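Local coordinates for protein D-alanyl-D-alanine carboxypeptidase (Vibrio cholerae, PDB 5TR7) that probably removes C-terminal D-alanyl residues from peptidoglycan precursors, acting as a penicillin-binding serine carboxypeptidase of the S11 family, at residues L36-T41 / S98-C103; M40-I45 / A169-Q174; S75-E80 / S88-G93. All coordinates share one frame; numbering follows the deposited sequence.

In the fold
All three contacts are largely buried, but interactions 1 and 2 lie about 7 Å from the centre of the chain and interaction 3 about 15 Å, measured centre to centre. Interactions 1 and 2 share helix 37-50: its first turn carries the probable catalytic lysine of interaction 1, and the next turn gives the serine of interaction 2. Both are polar, whereas interaction 3 is a thioether and hydrocarbon contact of loop 75-80 on helix 87-95. That helix joins the set together: G93 O probably accepts a bond from G99 N of interaction 1, and R92 forms a salt bridge with E173 of interaction 2.

Interaction 1 (L36-T41 / S98-C103); sequences LTKMMT and SGNDAC
K38 reaches from the first turn of helix 37-50 to S98, N100 and C103, its CB directed at the 98-103 segment. CG lies 3.7 Å from C103 SG. One carbon further, CD is placed between the cysteine and the serine, 3.8 Å from C103 SG and 3.7 Å from S98 OG. CE comes 3.4 Å from the backbone O of S98. Up to here the chain is extended; a bend at the last torsion (chi4 75°) then swings NZ towards N100, whose side chain crosses the lysine at about a right angle. K38 NZ donates to N100 OD1 at 2.8 Å, almost in line with the amide C=O (175°). NZ also bonds S35 OG and the backbone O of H139, while S98 OG has its own hydrogen bond to K201. S35 and K38 form the SxxK motif and S98-G99-N100 the SxN motif of penicillin-binding proteins, with S35 the probable acylated nucleophile and K38 the probable proton acceptor. Three oxygen partners thus fix the lysine nitrogen beside the S35 hydroxyl, consistent with a role in moving protons during acylation, and the N100 amide probably helps to position the amine.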
ATOM      1  N   LEU A  36       2.543  -1.740   4.360  1.00 57.83           N
ATOM      2  CA  LEU A  36       1.768  -0.638   3.799  1.00 59.08           C
ATOM      3  C   LEU A  36       2.758   0.382   3.222  1.00 61.64           C
ATOM      4  O   LEU A  36       2.377   1.209   2.394  1.00 55.06           O
ATOM      5  CB  LEU A  36       0.852   0.018   4.837  1.00 59.47           C
ATOM      6  CG  LEU A  36      -0.216  -0.876   5.378  1.00 59.28           C
ATOM      7  CD1 LEU A  36      -0.907  -0.050   6.422  1.00 56.47           C
ATOM      8  CD2 LEU A  36      -1.199  -1.379   4.286  1.00 58.35           C
ATOM      9  N   THR A  37       4.023   0.273   3.646  1.00 53.90           N
ATOM     10  CA  THR A  37       5.107   1.091   3.082  1.00 58.18           C
ATOM     11  C   THR A  37       5.159   0.943   1.538  1.00 53.63           C
ATOM     12  O   THR A  37       5.582   1.842   0.825  1.00 54.65           O
ATOM     13  CB  THR A  37       6.459   0.604   3.662  1.00 57.27           C
ATOM     14  OG1 THR A  37       6.481   0.848   5.065  1.00 61.65           O
ATOM     15  CG2 THR A  37       7.642   1.314   3.039  1.00 57.45           C
ATOM     16  N   LYS A  38       4.662  -0.187   1.045  1.00 55.86           N
ATOM     17  CA  LYS A  38       4.646  -0.456  -0.400  1.00 50.83           C
ATOM     18  C   LYS A  38       3.774   0.500  -1.146  1.00 56.97           C
ATOM     19  O   LYS A  38       3.985   0.739  -2.351  1.00 56.43           O
ATOM     20  CB  LYS A  38       4.320  -1.879  -0.712  1.00 48.56           C
ATOM     21  CG  LYS A  38       5.348  -2.864  -0.120  1.00 53.88           C
ATOM     22  CD  LYS A  38       5.089  -4.322  -0.498  1.00 57.27           C
ATOM     23  CE  LYS A  38       6.178  -5.258   0.025  1.00 63.99           C
ATOM     24  NZ  LYS A  38       6.075  -5.496   1.472  1.00 70.30           N
ATOM     25  N   MET A  39       2.800   1.091  -0.459  1.00 55.12           N
ATOM     26  CA  MET A  39       2.000   2.126  -1.119  1.00 49.60           C
ATOM     27  C   MET A  39       2.886   3.318  -1.483  1.00 53.56           C
ATOM     28  O   MET A  39       2.708   3.947  -2.564  1.00 43.49           O
ATOM     29  CB  MET A  39       0.875   2.622  -0.215  1.00 50.71           C
ATOM     30  CG  MET A  39      -0.261   1.588  -0.020  1.00 54.86           C
ATOM     31  SD  MET A  39      -1.653   2.313   0.782  1.00 60.90           S
ATOM     32  CE  MET A  39      -1.121   2.934   2.326  1.00 64.57           C
ATOM     33  N   MET A  40       3.852   3.630  -0.616  1.00 48.40           N
ATOM     34  CA  MET A  40       4.699   4.807  -0.905  1.00 49.63           C
ATOM     35  C   MET A  40       5.631   4.443  -2.056  1.00 51.75           C
ATOM     36  O   MET A  40       5.902   5.238  -2.936  1.00 56.20           O
ATOM     37  CB  MET A  40       5.469   5.314   0.322  1.00 52.74           C
ATOM     38  CG  MET A  40       6.398   6.503  -0.061  1.00 57.17           C
ATOM     39  SD  MET A  40       5.538   7.967  -0.762  1.00 58.95           S
ATOM     40  CE  MET A  40       4.888   8.374   0.881  1.00 61.98           C
ATOM     41  N   THR A  41       6.100   3.210  -2.060  1.00 54.79           N
ATOM     42  CA  THR A  41       6.998   2.745  -3.121  1.00 54.83           C
ATOM     43  C   THR A  41       6.298   2.808  -4.470  1.00 50.46           C
ATOM     44  O   THR A  41       6.851   3.325  -5.463  1.00 52.72           O
ATOM     45  CB  THR A  41       7.485   1.331  -2.798  1.00 56.40           C
ATOM     46  OG1 THR A  41       8.328   1.396  -1.631  1.00 57.21           O
ATOM     47  CG2 THR A  41       8.270   0.726  -3.943  1.00 51.88           C
ATOM     48  N   SER A  98       2.792  -8.197  -2.999  1.00 55.42           N
ATOM     49  CA  SER A  98       3.447  -7.633  -1.817  1.00 54.69           C
ATOM     50  C   SER A  98       4.869  -8.188  -1.735  1.00 53.38           C
ATOM     51  O   SER A  98       5.400  -8.465  -0.657  1.00 63.51           O
ATOM     52  CB  SER A  98       2.604  -8.003  -0.549  1.00 58.45           C
ATOM     53  OG  SER A  98       2.860  -7.064   0.458  1.00 62.06           O
ATOM     54  N   GLY A  99       5.520  -8.328  -2.876  1.00 50.32           N
ATOM     55  CA  GLY A  99       6.864  -8.926  -2.889  1.00 49.67           C
ATOM     56  C   GLY A  99       7.982  -7.965  -2.496  1.00 50.78           C
ATOM     57  O   GLY A  99       8.177  -6.956  -3.139  1.00 53.77           O
ATOM     58  N   ASN A 100       8.676  -8.248  -1.408  1.00 60.26           N
ATOM     59  CA  ASN A 100       9.768  -7.403  -0.956  1.00 59.34           C
ATOM     60  C   ASN A 100      10.942  -7.333  -1.934  1.00 65.44           C
ATOM     61  O   ASN A 100      11.627  -6.297  -2.015  1.00 59.13           O
ATOM     62  CB  ASN A 100      10.317  -7.918   0.370  1.00 62.35           C
ATOM     63  CG  ASN A 100       9.353  -7.807   1.510  1.00 58.66           C
ATOM     64  OD1 ASN A 100       8.407  -7.061   1.478  1.00 61.27           O
ATOM     65  ND2 ASN A 100       9.608  -8.568   2.524  1.00 70.19           N
ATOM     66  N   ASP A 101      11.220  -8.481  -2.590  1.00 67.29           N
ATOM     67  CA  ASP A 101      12.276  -8.581  -3.594  1.00 59.99           C
ATOM     68  C   ASP A 101      12.025  -7.575  -4.733  1.00 65.56           C
ATOM     69  O   ASP A 101      12.925  -6.757  -5.114  1.00 54.88           O
ATOM     70  CB  ASP A 101      12.494 -10.038  -4.067  1.00 58.19           C
ATOM     71  CG  ASP A 101      11.180 -10.755  -4.573  1.00 67.73           C
ATOM     72  OD1 ASP A 101      10.073 -10.219  -4.330  1.00 57.22           O
ATOM     73  OD2 ASP A 101      11.272 -11.870  -5.199  1.00 63.72           O
ATOM     74  N   ALA A 102      10.787  -7.556  -5.221  1.00 60.69           N
ATOM     75  CA  ALA A 102      10.426  -6.650  -6.311  1.00 63.06           C
ATOM     76  C   ALA A 102      10.548  -5.173  -5.886  1.00 62.65           C
ATOM     77  O   ALA A 102      10.813  -4.319  -6.726  1.00 61.04           O
ATOM     78  CB  ALA A 102       9.014  -6.913  -6.787  1.00 57.86           C
ATOM     79  N   CYS A 103      10.310  -4.898  -4.598  1.00 57.82           N
ATOM     80  CA  CYS A 103      10.439  -3.523  -4.077  1.00 60.57           C
ATOM     81  C   CYS A 103      11.849  -3.034  -4.221  1.00 51.21           C
ATOM     82  O   CYS A 103      12.094  -1.947  -4.763  1.00 58.58           O
ATOM     83  CB  CYS A 103      10.044  -3.400  -2.612  1.00 55.59           C
ATOM     84  SG  CYS A 103       8.285  -3.535  -2.306  1.00 54.80           S
TER

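Interaction 2 (M40-I45 / A169-Q174); sequences MTSYVI and AIYSEQ
A single hydroxyl-to-hydroxyl hydrogen bond, buried in the protein, ties S42 on helix 37-50 to Y171 in the loop that follows helix 165-168. S42 OG and Y171 OH are 2.6 Å apart, and either may be the donor. The backbones stay well separated, with S42 CA and I170 CA, the nearest such pair, 10.1 Å apart; the tyrosine ring bridges the gap. S42 OG meets the ring at its hydroxyl edge, in the ring plane, and S42 CB packs 3.3 Å from Y171 OH. The serine torsion (chi1 81°) sets OG between its own backbone N and carbonyl carbon, where it can also bond M39 O one turn back, so the same hydroxyl serves its helix and the loop. On the other side, 169-171 have helix-like backbone angles, and bonds from S172 N to A169 O (3.2 Å) and from E173 N to I170 O (3.1 Å) hold the turn from which Y171 projects. Between nearest atoms, the Y171 side chain lies about 4 Å from that of K201, a probable substrate-binding residue, and about 6 Å from that of K38, placing this bond close to the probable active site. L160 of helix 150-163 packs on both S42 and Y171, I95 of helix 87-95 touches the tyrosine, and E173 continues the join through a salt bridge to R92 on that same helix.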
ATOM      1  N   MET A  40       3.852   3.630  -0.616  1.00 48.40           N
ATOM      2  CA  MET A  40       4.699   4.807  -0.905  1.00 49.63           C
ATOM      3  C   MET A  40       5.631   4.443  -2.056  1.00 51.75           C
ATOM      4  O   MET A  40       5.902   5.238  -2.936  1.00 56.20           O
ATOM      5  CB  MET A  40       5.469   5.314   0.322  1.00 52.74           C
ATOM      6  CG  MET A  40       6.398   6.503  -0.061  1.00 57.17           C
ATOM      7  SD  MET A  40       5.538   7.967  -0.762  1.00 58.95           S
ATOM      8  CE  MET A  40       4.888   8.374   0.881  1.00 61.98           C
ATOM      9  N   THR A  41       6.100   3.210  -2.060  1.00 54.79           N
ATOM     10  CA  THR A  41       6.998   2.745  -3.121  1.00 54.83           C
ATOM     11  C   THR A  41       6.298   2.808  -4.470  1.00 50.46           C
ATOM     12  O   THR A  41       6.851   3.325  -5.463  1.00 52.72           O
ATOM     13  CB  THR A  41       7.485   1.331  -2.798  1.00 56.40           C
ATOM     14  OG1 THR A  41       8.328   1.396  -1.631  1.00 57.21           O
ATOM     15  CG2 THR A  41       8.270   0.726  -3.943  1.00 51.88           C
ATOM     16  N   SER A  42       5.065   2.330  -4.505  1.00 53.01           N
ATOM     17  CA  SER A  42       4.308   2.339  -5.762  1.00 49.15           C
ATOM     18  C   SER A  42       3.961   3.789  -6.133  1.00 58.33           C
ATOM     19  O   SER A  42       3.786   4.080  -7.314  1.00 47.78           O
ATOM     20  CB  SER A  42       3.054   1.509  -5.699  1.00 48.79           C
ATOM     21  OG  SER A  42       2.034   2.252  -5.069  1.00 62.74           O
ATOM     22  N   TYR A  43       3.827   4.675  -5.144  1.00 60.94           N
ATOM     23  CA  TYR A  43       3.500   6.062  -5.435  1.00 53.01           C
ATOM     24  C   TYR A  43       4.673   6.671  -6.196  1.00 57.05           C
ATOM     25  O   TYR A  43       4.484   7.299  -7.252  1.00 53.04           O
ATOM     26  CB  TYR A  43       3.142   6.878  -4.164  1.00 53.20           C
ATOM     27  CG  TYR A  43       2.745   8.324  -4.480  1.00 55.11           C
ATOM     28  CD1 TYR A  43       3.707   9.296  -4.608  1.00 48.73           C
ATOM     29  CD2 TYR A  43       1.407   8.705  -4.675  1.00 49.86           C
ATOM     30  CE1 TYR A  43       3.375  10.586  -4.989  1.00 54.11           C
ATOM     31  CE2 TYR A  43       1.068  10.019  -5.011  1.00 52.38           C
ATOM     32  CZ  TYR A  43       2.048  10.957  -5.181  1.00 50.98           C
ATOM     33  OH  TYR A  43       1.726  12.231  -5.528  1.00 55.98           O
ATOM     34  N   VAL A  44       5.887   6.504  -5.671  1.00 57.63           N
ATOM     35  CA  VAL A  44       7.078   7.037  -6.344  1.00 55.08           C
ATOM     36  C   VAL A  44       7.233   6.431  -7.744  1.00 54.31           C
ATOM     37  O   VAL A  44       7.457   7.137  -8.733  1.00 53.98           O
ATOM     38  CB  VAL A  44       8.370   6.787  -5.519  1.00 57.00           C
ATOM     39  CG1 VAL A  44       9.594   7.346  -6.244  1.00 55.87           C
ATOM     40  CG2 VAL A  44       8.261   7.445  -4.145  1.00 56.37           C
ATOM     41  N   ILE A  45       7.056   5.111  -7.840  1.00 55.41           N
ATOM     42  CA  ILE A  45       7.118   4.444  -9.160  1.00 54.15           C
ATOM     43  C   ILE A  45       6.077   5.067 -10.132  1.00 52.40           C
ATOM     44  O   ILE A  45       6.355   5.335 -11.275  1.00 51.47           O
ATOM     45  CB  ILE A  45       6.892   2.945  -9.010  1.00 54.29           C
ATOM     46  CG1 ILE A  45       8.078   2.317  -8.274  1.00 52.24           C
ATOM     47  CG2 ILE A  45       6.655   2.263 -10.352  1.00 52.64           C
ATOM     48  CD1 ILE A  45       7.747   0.880  -7.800  1.00 51.52           C
ATOM     49  N   ALA A 169      -5.000   1.716 -10.497  1.00 46.41           N
ATOM     50  CA  ALA A 169      -5.853   0.689 -11.126  1.00 56.47           C
ATOM     51  C   ALA A 169      -5.338  -0.694 -10.841  1.00 50.26           C
ATOM     52  O   ALA A 169      -6.104  -1.655 -10.677  1.00 52.34           O
ATOM     53  CB  ALA A 169      -5.947   0.882 -12.627  1.00 54.08           C
ATOM     54  N   ILE A 170      -4.037  -0.778 -10.655  1.00 50.06           N
ATOM     55  CA  ILE A 170      -3.450  -2.080 -10.448  1.00 49.66           C
ATOM     56  C   ILE A 170      -3.873  -2.736  -9.101  1.00 45.16           C
ATOM     57  O   ILE A 170      -3.846  -3.933  -8.998  1.00 47.09           O
ATOM     58  CB  ILE A 170      -1.933  -2.001 -10.616  1.00 47.73           C
ATOM     59  CG1 ILE A 170      -1.562  -1.494 -12.024  1.00 59.24           C
ATOM     60  CG2 ILE A 170      -1.282  -3.367 -10.413  1.00 55.79           C
ATOM     61  CD1 ILE A 170      -0.047  -1.225 -12.176  1.00 52.44           C
ATOM     62  N   TYR A 171      -4.346  -1.946  -8.131  1.00 44.95           N
ATOM     63  CA  TYR A 171      -4.692  -2.445  -6.829  1.00 44.90           C
ATOM     64  C   TYR A 171      -5.968  -3.295  -6.828  1.00 52.38           C
ATOM     65  O   TYR A 171      -6.270  -3.995  -5.829  1.00 50.82           O
ATOM     66  CB  TYR A 171      -4.758  -1.289  -5.853  1.00 46.28           C
ATOM     67  CG  TYR A 171      -3.389  -0.712  -5.450  1.00 45.07           C
ATOM     68  CD1 TYR A 171      -2.732   0.257  -6.177  1.00 50.81           C
ATOM     69  CD2 TYR A 171      -2.771  -1.154  -4.333  1.00 51.61           C
ATOM     70  CE1 TYR A 171      -1.489   0.765  -5.758  1.00 44.07           C
ATOM     71  CE2 TYR A 171      -1.559  -0.684  -3.889  1.00 47.12           C
ATOM     72  CZ  TYR A 171      -0.930   0.286  -4.586  1.00 50.71           C
ATOM     73  OH  TYR A 171       0.247   0.675  -4.088  1.00 48.82           O
ATOM     74  N   SER A 172      -6.733  -3.241  -7.928  1.00 48.59           N
ATOM     75  CA  SER A 172      -7.941  -4.044  -7.973  1.00 55.79           C
ATOM     76  C   SER A 172      -7.742  -5.320  -8.724  1.00 52.46           C
ATOM     77  O   SER A 172      -8.692  -6.097  -8.851  1.00 50.61           O
ATOM     78  CB  SER A 172      -9.116  -3.269  -8.495  1.00 56.95           C
ATOM     79  OG  SER A 172      -8.781  -2.737  -9.705  1.00 54.03           O
ATOM     80  N   GLU A 173      -6.513  -5.591  -9.180  1.00 51.60           N
ATOM     81  CA  GLU A 173      -6.188  -6.867  -9.834  1.00 46.19           C
ATOM     82  C   GLU A 173      -6.104  -7.886  -8.702  1.00 42.70           C
ATOM     83  O   GLU A 173      -5.472  -7.652  -7.674  1.00 46.62           O
ATOM     84  CB  GLU A 173      -4.948  -6.760 -10.721  1.00 49.92           C
ATOM     85  CG  GLU A 173      -5.142  -5.774 -11.883  1.00 54.17           C
ATOM     86  CD  GLU A 173      -3.906  -5.621 -12.801  1.00 61.13           C
ATOM     87  OE1 GLU A 173      -2.973  -6.463 -12.828  1.00 58.15           O
ATOM     88  OE2 GLU A 173      -3.870  -4.593 -13.531  1.00 78.43           O
ATOM     89  N   GLN A 174      -6.766  -9.004  -8.884  1.00 44.54           N
ATOM     90  CA  GLN A 174      -6.920 -10.044  -7.848  1.00 46.31           C
ATOM     91  C   GLN A 174      -5.818 -11.032  -7.741  1.00 46.24           C
ATOM     92  O   GLN A 174      -5.714 -11.767  -6.702  1.00 49.71           O
ATOM     93  CB  GLN A 174      -8.241 -10.803  -8.130  1.00 48.59           C
ATOM     94  CG  GLN A 174      -9.436  -9.890  -7.884  1.00 56.54           C
ATOM     95  CD  GLN A 174     -10.797 -10.586  -7.997  1.00 62.30           C
ATOM     96  OE1 GLN A 174     -10.940 -11.689  -8.488  1.00 72.71           O
ATOM     97  NE2 GLN A 174     -11.786  -9.928  -7.522  1.00 64.60           N
TER

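Interaction 3 (S75-E80 / S88-G93); sequences SKMFVE and SDLNRG
M77 and G93 bring their backbones close, CA to CA 5.3 Å, where the irregular segment 75-80 passes helix 87-95, and F78 turns the loop with a positive phi (79°). The M77 side chain carries most of the contact. Its CG is anti to the backbone N (chi1 176°) and the rest of the chain is extended, which lays the thioether along the helix from G93 back to D89. SD sits 3.8 Å from G93 CA, and because that residue has no side chain the sulfur can rest directly on the helix backbone. The methyl CE ends 3.4 Å from D89 O, a carbonyl already engaged by the helical bond from G93 N, and 4.1 Å from D89 CB. L90 adds an apolar flank: its CD2 is 3.9 Å from M77 SD and 4.0 Å from V79 CG2, with the valine and leucine side chains crossing at about a right angle. The contact is thus a methionine and a valine packed over one turn of helix. Its loop is held by D101 of helix 100-111, whose carboxylate accepts bonds from the backbone N of M77, F78 and V79. Around this core, V85 of strand 84-86 touches M77, V79 and L90, Y178 of strand 175-178 packs on M77 and V79, and A102 of helix 100-111 meets M77 and L90.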
ATOM      1  N   SER A  75       6.760 -12.300   2.023  1.00 65.63           N
ATOM      2  CA  SER A  75       6.219 -12.391   0.725  1.00 66.27           C
ATOM      3  C   SER A  75       7.259 -11.941  -0.343  1.00 66.12           C
ATOM      4  O   SER A  75       8.036 -10.962  -0.159  1.00 55.89           O
ATOM      5  CB  SER A  75       4.933 -11.538   0.743  1.00 68.42           C
ATOM      6  OG  SER A  75       4.330 -11.604  -0.502  1.00 76.37           O
ATOM      7  N   LYS A  76       7.278 -12.721  -1.435  1.00 65.52           N
ATOM      8  CA  LYS A  76       8.180 -12.544  -2.570  1.00 65.18           C
ATOM      9  C   LYS A  76       7.541 -12.784  -3.904  1.00 60.44           C
ATOM     10  O   LYS A  76       6.614 -13.623  -4.039  1.00 60.00           O
ATOM     11  CB  LYS A  76       9.282 -13.587  -2.495  1.00 66.28           C
ATOM     12  CG  LYS A  76      10.273 -13.465  -1.337  1.00 67.55           C
ATOM     13  CD  LYS A  76      11.111 -14.756  -1.208  1.00 71.34           C
ATOM     14  CE  LYS A  76      10.297 -15.918  -0.598  1.00 72.44           C
ATOM     15  NZ  LYS A  76      10.029 -15.788   0.850  1.00 70.08           N
ATOM     16  N   MET A  77       8.068 -12.086  -4.921  1.00 59.20           N
ATOM     17  CA  MET A  77       7.644 -12.310  -6.300  1.00 54.37           C
ATOM     18  C   MET A  77       8.403 -13.517  -6.888  1.00 58.63           C
ATOM     19  O   MET A  77       7.963 -14.164  -7.863  1.00 54.97           O
ATOM     20  CB  MET A  77       7.950 -11.069  -7.116  1.00 54.42           C
ATOM     21  CG  MET A  77       7.636 -11.200  -8.628  1.00 48.57           C
ATOM     22  SD  MET A  77       7.842  -9.596  -9.370  1.00 53.05           S
ATOM     23  CE  MET A  77       7.653 -10.103 -11.088  1.00 47.14           C
ATOM     24  N   PHE A  78       9.539 -13.815  -6.250  1.00 64.43           N
ATOM     25  CA  PHE A  78      10.453 -14.890  -6.611  1.00 65.78           C
ATOM     26  C   PHE A  78      11.355 -14.547  -7.772  1.00 70.87           C
ATOM     27  O   PHE A  78      11.467 -15.274  -8.740  1.00 62.64           O
ATOM     28  CB  PHE A  78       9.776 -16.238  -6.758  1.00 71.72           C
ATOM     29  CG  PHE A  78       9.242 -16.737  -5.460  1.00 67.20           C
ATOM     30  CD1 PHE A  78      10.104 -17.268  -4.516  1.00 70.09           C
ATOM     31  CD2 PHE A  78       7.924 -16.598  -5.159  1.00 67.94           C
ATOM     32  CE1 PHE A  78       9.650 -17.683  -3.298  1.00 70.03           C
ATOM     33  CE2 PHE A  78       7.446 -17.036  -3.925  1.00 71.35           C
ATOM     34  CZ  PHE A  78       8.315 -17.589  -3.003  1.00 72.28           C
ATOM     35  N   VAL A  79      12.009 -13.410  -7.610  1.00 67.95           N
ATOM     36  CA  VAL A  79      12.875 -12.893  -8.619  1.00 70.97           C
ATOM     37  C   VAL A  79      14.302 -13.412  -8.435  1.00 70.49           C
ATOM     38  O   VAL A  79      14.769 -13.559  -7.300  1.00 82.90           O
ATOM     39  CB  VAL A  79      12.639 -11.364  -8.542  1.00 70.38           C
ATOM     40  CG1 VAL A  79      13.863 -10.513  -8.579  1.00 73.07           C
ATOM     41  CG2 VAL A  79      11.535 -10.988  -9.523  1.00 67.77           C
ATOM     42  N   GLU A  80      14.971 -13.710  -9.544  1.00 73.72           N
ATOM     43  CA  GLU A  80      16.372 -14.213  -9.531  1.00 74.93           C
ATOM     44  C   GLU A  80      17.489 -13.283 -10.004  1.00 67.81           C
ATOM     45  O   GLU A  80      17.410 -12.683 -11.059  1.00 63.37           O
ATOM     46  CB  GLU A  80      16.495 -15.472 -10.352  1.00 84.19           C
ATOM     47  CG  GLU A  80      15.632 -16.626  -9.821  1.00 98.40           C
ATOM     48  CD  GLU A  80      16.060 -17.975 -10.358  1.00100.70           C
ATOM     49  OE1 GLU A  80      17.278 -18.222 -10.256  1.00111.88           O
ATOM     50  OE2 GLU A  80      15.200 -18.768 -10.836  1.00 99.15           O
ATOM     51  N   SER A  88       6.516  -3.416 -15.569  1.00 50.73           N
ATOM     52  CA  SER A  88       5.117  -3.737 -15.242  1.00 48.93           C
ATOM     53  C   SER A  88       4.949  -4.960 -14.374  1.00 46.41           C
ATOM     54  O   SER A  88       4.142  -4.968 -13.497  1.00 48.75           O
ATOM     55  CB  SER A  88       4.237  -3.860 -16.480  1.00 49.32           C
ATOM     56  OG  SER A  88       4.649  -4.922 -17.254  1.00 53.89           O
ATOM     57  N   ASP A  89       5.802  -5.949 -14.547  1.00 48.80           N
ATOM     58  CA  ASP A  89       5.749  -7.181 -13.829  1.00 48.51           C
ATOM     59  C   ASP A  89       6.248  -6.963 -12.403  1.00 53.38           C
ATOM     60  O   ASP A  89       5.625  -7.447 -11.444  1.00 52.09           O
ATOM     61  CB  ASP A  89       6.533  -8.249 -14.559  1.00 51.26           C
ATOM     62  CG  ASP A  89       5.886  -8.688 -15.828  1.00 54.60           C
ATOM     63  OD1 ASP A  89       4.658  -8.962 -15.767  1.00 50.86           O
ATOM     64  OD2 ASP A  89       6.614  -8.866 -16.855  1.00 55.74           O
ATOM     65  N   LEU A  90       7.351  -6.246 -12.237  1.00 50.64           N
ATOM     66  CA  LEU A  90       7.810  -5.958 -10.890  1.00 55.95           C
ATOM     67  C   LEU A  90       6.748  -5.164 -10.083  1.00 57.79           C
ATOM     68  O   LEU A  90       6.555  -5.373  -8.868  1.00 51.15           O
ATOM     69  CB  LEU A  90       9.135  -5.171 -10.919  1.00 56.25           C
ATOM     70  CG  LEU A  90      10.384  -5.999 -11.274  1.00 57.80           C
ATOM     71  CD1 LEU A  90      11.601  -5.056 -11.383  1.00 57.24           C
ATOM     72  CD2 LEU A  90      10.687  -7.121 -10.275  1.00 53.06           C
ATOM     73  N   ASN A  91       6.127  -4.198 -10.765  1.00 57.27           N
ATOM     74  CA  ASN A  91       5.057  -3.398 -10.172  1.00 60.06           C
ATOM     75  C   ASN A  91       3.936  -4.213  -9.596  1.00 54.37           C
ATOM     76  O   ASN A  91       3.499  -3.983  -8.497  1.00 51.78           O
ATOM     77  CB  ASN A  91       4.500  -2.510 -11.237  1.00 67.09           C
ATOM     78  CG  ASN A  91       4.874  -1.163 -11.032  1.00 69.00           C
ATOM     79  OD1 ASN A  91       5.836  -0.651 -11.608  1.00 82.87           O
ATOM     80  ND2 ASN A  91       4.167  -0.554 -10.116  1.00 69.24           N
ATOM     81  N   ARG A  92       3.441  -5.137 -10.400  1.00 47.35           N
ATOM     82  CA  ARG A  92       2.422  -6.083  -9.929  1.00 46.71           C
ATOM     83  C   ARG A  92       2.942  -6.957  -8.830  1.00 44.93           C
ATOM     84  O   ARG A  92       2.216  -7.291  -7.914  1.00 50.33           O
ATOM     85  CB  ARG A  92       1.864  -6.901 -11.066  1.00 49.04           C
ATOM     86  CG  ARG A  92       1.099  -6.030 -11.996  1.00 47.90           C
ATOM     87  CD  ARG A  92       0.546  -6.739 -13.207  1.00 55.09           C
ATOM     88  NE  ARG A  92      -0.454  -5.855 -13.773  1.00 55.45           N
ATOM     89  CZ  ARG A  92      -0.172  -4.713 -14.416  1.00 56.80           C
ATOM     90  NH1 ARG A  92       1.076  -4.325 -14.645  1.00 54.55           N
ATOM     91  NH2 ARG A  92      -1.170  -3.972 -14.864  1.00 56.63           N
ATOM     92  N   GLY A  93       4.198  -7.335  -8.885  1.00 47.78           N
ATOM     93  CA  GLY A  93       4.729  -8.118  -7.747  1.00 50.01           C
ATOM     94  C   GLY A  93       4.674  -7.347  -6.446  1.00 56.77           C
ATOM     95  O   GLY A  93       4.377  -7.870  -5.342  1.00 47.72           O
TER